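PDB 3KE7: putative ketosteroid isomerase from Parabacteroides distasonis ATCC 8503, which is of unverified function but, as a SnoaL-like member of the NTF2 superfamily, probably binds a small ligand and may act as an isomerase. Local coordinates for residues Ile88-Phe93 with Thr109-Arg114. Residues are numbered along the deposited sequence; the frame is centred on the assembly and turned at random.
Sequences IAVLTF and TEVYRR
The Ile88 side chain slants across those of Val111 and Arg113, with CG2 3.8 Å from CG1 of Val111 and CD1 3.8 Å from CB of Arg113. Its CG2 lies anti to the backbone N (chi1 -72° for CG1), which turns that methyl to Val111. Further along the same face, Val90 and Thr109 run alongside each other, Val90 CG1 4.1 Å from Thr109 CG2; Thr92 sets its CG2 beside Thr109 in like fashion. The second subunit packs on this face, where Gln124 and His126 of that subunit bond to Thr109 OG1.

On the other face, facing helix 15-28, Leu91 brings CD2 obliquely to the Tyr112 ring, 4.4 Å from CE1. Phe93 presents its ring edge to Glu110, CE1 4.3 Å from CG. The Glu110 chain bends at chi2 (-81°), and OE1 is hydrogen-bonded to Thr125 OG1. Between the faces, Ala89 pairs with Tyr112 and Leu91 with Glu110 through two backbone bonds each; Glu110 N to Leu91 O is 2.8 Å and nearly straight at 174°.

This antiparallel hairpin forms part of the curved sheet of the NTF2-like fold. One face is largely aliphatic, with Thr109 as a polar link to the second subunit; the other is mainly apolar but buries polar groups with partners: Thr125 holds the Glu110 carboxylate, and Glu23, whose carboxylate comes close to it, holds Tyr112 OH.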
ATOM      1  N   ILE B  88     -10.398   8.457   2.822  1.00  7.88           N
ATOM      2  CA  ILE B  88      -9.141   7.827   2.389  1.00  4.87           C
ATOM      3  C   ILE B  88      -8.967   7.990   0.874  1.00  5.41           C
ATOM      4  O   ILE B  88      -9.936   7.905   0.081  1.00  7.51           O
ATOM      5  CB  ILE B  88      -9.156   6.341   2.701  1.00  6.51           C
ATOM      6  CG1 ILE B  88      -9.026   6.133   4.215  1.00  5.90           C
ATOM      7  CG2 ILE B  88      -8.041   5.588   1.966  1.00  8.01           C
ATOM      8  CD1 ILE B  88      -7.640   6.406   4.788  1.00  8.37           C
ATOM      9  N   ALA B  89      -7.725   8.270   0.474  1.00  5.81           N
ATOM     10  CA  ALA B  89      -7.356   8.231  -0.936  1.00  6.62           C
ATOM     11  C   ALA B  89      -6.149   7.335  -1.048  1.00  6.95           C
ATOM     12  O   ALA B  89      -5.135   7.571  -0.379  1.00  7.78           O
ATOM     13  CB  ALA B  89      -6.976   9.591  -1.410  1.00  6.74           C
ATOM     14  N   VAL B  90      -6.253   6.306  -1.879  1.00  5.56           N
ATOM     15  CA  VAL B  90      -5.128   5.397  -2.148  1.00  4.61           C
ATOM     16  C   VAL B  90      -4.516   5.800  -3.474  1.00  6.86           C
ATOM     17  O   VAL B  90      -5.191   5.710  -4.507  1.00  6.64           O
ATOM     18  CB  VAL B  90      -5.576   3.912  -2.222  1.00  5.71           C
ATOM     19  CG1 VAL B  90      -4.346   2.964  -2.398  1.00  7.48           C
ATOM     20  CG2 VAL B  90      -6.326   3.531  -0.940  1.00  8.06           C
ATOM     21  N   LEU B  91      -3.276   6.290  -3.439  1.00  5.86           N
ATOM     22  CA  LEU B  91      -2.529   6.686  -4.643  1.00  5.42           C
ATOM     23  C   LEU B  91      -1.527   5.614  -4.994  1.00  6.71           C
ATOM     24  O   LEU B  91      -0.675   5.239  -4.180  1.00  6.73           O
ATOM     25  CB  LEU B  91      -1.826   8.019  -4.406  1.00  5.40           C
ATOM     26  CG  LEU B  91      -0.797   8.413  -5.458  1.00  5.79           C
ATOM     27  CD1 LEU B  91      -1.445   8.646  -6.851  1.00  6.99           C
ATOM     28  CD2 LEU B  91      -0.009   9.651  -4.978  1.00  7.08           C
ATOM     29  N   THR B  92      -1.630   5.099  -6.189  1.00  6.29           N
ATOM     30  CA  THR B  92      -0.671   4.103  -6.680  1.00  5.91           C
ATOM     31  C   THR B  92      -0.058   4.613  -7.980  1.00  5.91           C
ATOM     32  O   THR B  92      -0.738   5.228  -8.827  1.00  6.75           O
ATOM     33  CB  THR B  92      -1.300   2.713  -6.900  1.00  6.42           C
ATOM     34  OG1 THR B  92      -2.453   2.853  -7.718  1.00  6.37           O
ATOM     35  CG2 THR B  92      -1.728   2.098  -5.550  1.00  6.66           C
ATOM     36  N   PHE B  93       1.234   4.364  -8.171  1.00  6.39           N
ATOM     37  CA  PHE B  93       1.903   4.793  -9.367  1.00  5.64           C
ATOM     38  C   PHE B  93       3.244   4.065  -9.508  1.00  6.23           C
ATOM     39  O   PHE B  93       3.744   3.447  -8.541  1.00  5.62           O
ATOM     40  CB  PHE B  93       2.118   6.327  -9.375  1.00  6.65           C
ATOM     41  CG  PHE B  93       2.933   6.887  -8.212  1.00  6.35           C
ATOM     42  CD1 PHE B  93       2.312   7.209  -7.021  1.00  5.33           C
ATOM     43  CD2 PHE B  93       4.296   7.161  -8.348  1.00  6.21           C
ATOM     44  CE1 PHE B  93       3.043   7.730  -5.952  1.00  6.33           C
ATOM     45  CE2 PHE B  93       5.029   7.705  -7.300  1.00  7.22           C
ATOM     46  CZ  PHE B  93       4.380   7.962  -6.085  1.00  7.92           C
ATOM     47  N   THR B 109       2.867   2.837  -3.367  1.00  6.13           N
ATOM     48  CA  THR B 109       1.546   2.979  -2.816  1.00  5.10           C
ATOM     49  C   THR B 109       1.598   4.000  -1.680  1.00  4.80           C
ATOM     50  O   THR B 109       2.342   3.798  -0.698  1.00  6.41           O
ATOM     51  CB  THR B 109       1.021   1.683  -2.252  1.00  6.62           C
ATOM     52  OG1 THR B 109       1.068   0.678  -3.256  1.00  6.90           O
ATOM     53  CG2 THR B 109      -0.430   1.844  -1.706  1.00  5.69           C
ATOM     54  N   GLU B 110       0.789   5.034  -1.757  1.00  5.11           N
ATOM     55  CA  GLU B 110       0.601   5.987  -0.684  1.00  5.06           C
ATOM     56  C   GLU B 110      -0.861   5.898  -0.254  1.00  6.66           C
ATOM     57  O   GLU B 110      -1.763   5.810  -1.126  1.00  9.67           O
ATOM     58  CB  GLU B 110       0.872   7.444  -1.128  1.00  7.36           C
ATOM     59  CG  GLU B 110       2.188   7.716  -1.721  1.00  5.19           C
ATOM     60  CD  GLU B 110       3.280   7.898  -0.693  1.00  6.84           C
ATOM     61  OE1 GLU B 110       3.061   7.517   0.466  1.00  9.50           O
ATOM     62  OE2 GLU B 110       4.375   8.448  -1.050  1.00  7.15           O
ATOM     63  N   VAL B 111      -1.121   5.880   1.050  1.00  4.94           N
ATOM     64  CA  VAL B 111      -2.484   6.018   1.536  1.00  4.54           C
ATOM     65  C   VAL B 111      -2.554   7.362   2.286  1.00  5.78           C
ATOM     66  O   VAL B 111      -1.827   7.573   3.234  1.00  6.41           O
ATOM     67  CB  VAL B 111      -2.905   4.909   2.447  1.00  6.53           C
ATOM     68  CG1 VAL B 111      -4.371   5.143   2.864  1.00  7.91           C
ATOM     69  CG2 VAL B 111      -2.769   3.533   1.742  1.00  8.72           C
ATOM     70  N   TYR B 112      -3.450   8.257   1.822  1.00  4.63           N
ATOM     71  CA  TYR B 112      -3.719   9.547   2.426  1.00  5.26           C
ATOM     72  C   TYR B 112      -5.064   9.505   3.141  1.00  5.96           C
ATOM     73  O   TYR B 112      -6.015   8.845   2.670  1.00  6.76           O
ATOM     74  CB  TYR B 112      -3.825  10.648   1.349  1.00  6.97           C
ATOM     75  CG  TYR B 112      -2.530  11.139   0.723  1.00  5.66           C
ATOM     76  CD1 TYR B 112      -1.857  10.391  -0.211  1.00  6.00           C
ATOM     77  CD2 TYR B 112      -2.033  12.396   1.035  1.00  6.18           C
ATOM     78  CE1 TYR B 112      -0.742  10.869  -0.858  1.00  6.58           C
ATOM     79  CE2 TYR B 112      -0.889  12.879   0.437  1.00  7.03           C
ATOM     80  CZ  TYR B 112      -0.244  12.106  -0.512  1.00  7.54           C
ATOM     81  OH  TYR B 112       0.891  12.611  -1.154  1.00  7.64           O
ATOM     82  N   ARG B 113      -5.136  10.164   4.288  1.00  5.87           N
ATOM     83  CA  ARG B 113      -6.324  10.258   5.083  1.00  6.54           C
ATOM     84  C   ARG B 113      -6.645  11.710   5.306  1.00  5.13           C
ATOM     85  O   ARG B 113      -5.753  12.482   5.665  1.00  7.30           O
ATOM     86  CB  ARG B 113      -6.153   9.537   6.441  1.00  6.76           C
ATOM     87  CG  ARG B 113      -7.407   9.620   7.379  1.00  6.40           C
ATOM     88  CD  ARG B 113      -7.223   8.879   8.696  1.00  9.67           C
ATOM     89  NE  ARG B 113      -6.099   9.446   9.411  1.00  7.93           N
ATOM     90  CZ  ARG B 113      -5.211   8.762  10.158  1.00  9.89           C
ATOM     91  NH1 ARG B 113      -5.303   7.440  10.342  1.00 10.75           N
ATOM     92  NH2 ARG B 113      -4.188   9.411  10.713  1.00  9.52           N
ATOM     93  N   ARG B 114      -7.906  12.069   5.096  1.00  8.10           N
ATOM     94  CA  ARG B 114      -8.353  13.427   5.297  1.00 10.67           C
ATOM     95  C   ARG B 114      -8.648  13.593   6.778  1.00 11.98           C
ATOM     96  O   ARG B 114      -9.469  12.856   7.321  1.00 16.12           O
ATOM     97  CB  ARG B 114      -9.604  13.704   4.453  1.00 13.37           C
ATOM     98  CG  ARG B 114     -10.057  15.194   4.539  1.00 14.19           C
ATOM     99  CD  ARG B 114     -11.231  15.462   3.604  1.00 16.59           C
ATOM    100  NE  ARG B 114     -12.326  14.579   3.950  1.00 20.80           N
ATOM    101  CZ  ARG B 114     -13.167  14.012   3.083  1.00 31.13           C
ATOM    102  NH1 ARG B 114     -13.091  14.258   1.764  1.00 34.98           N
ATOM    103  NH2 ARG B 114     -14.093  13.180   3.544  1.00 33.82           N
TER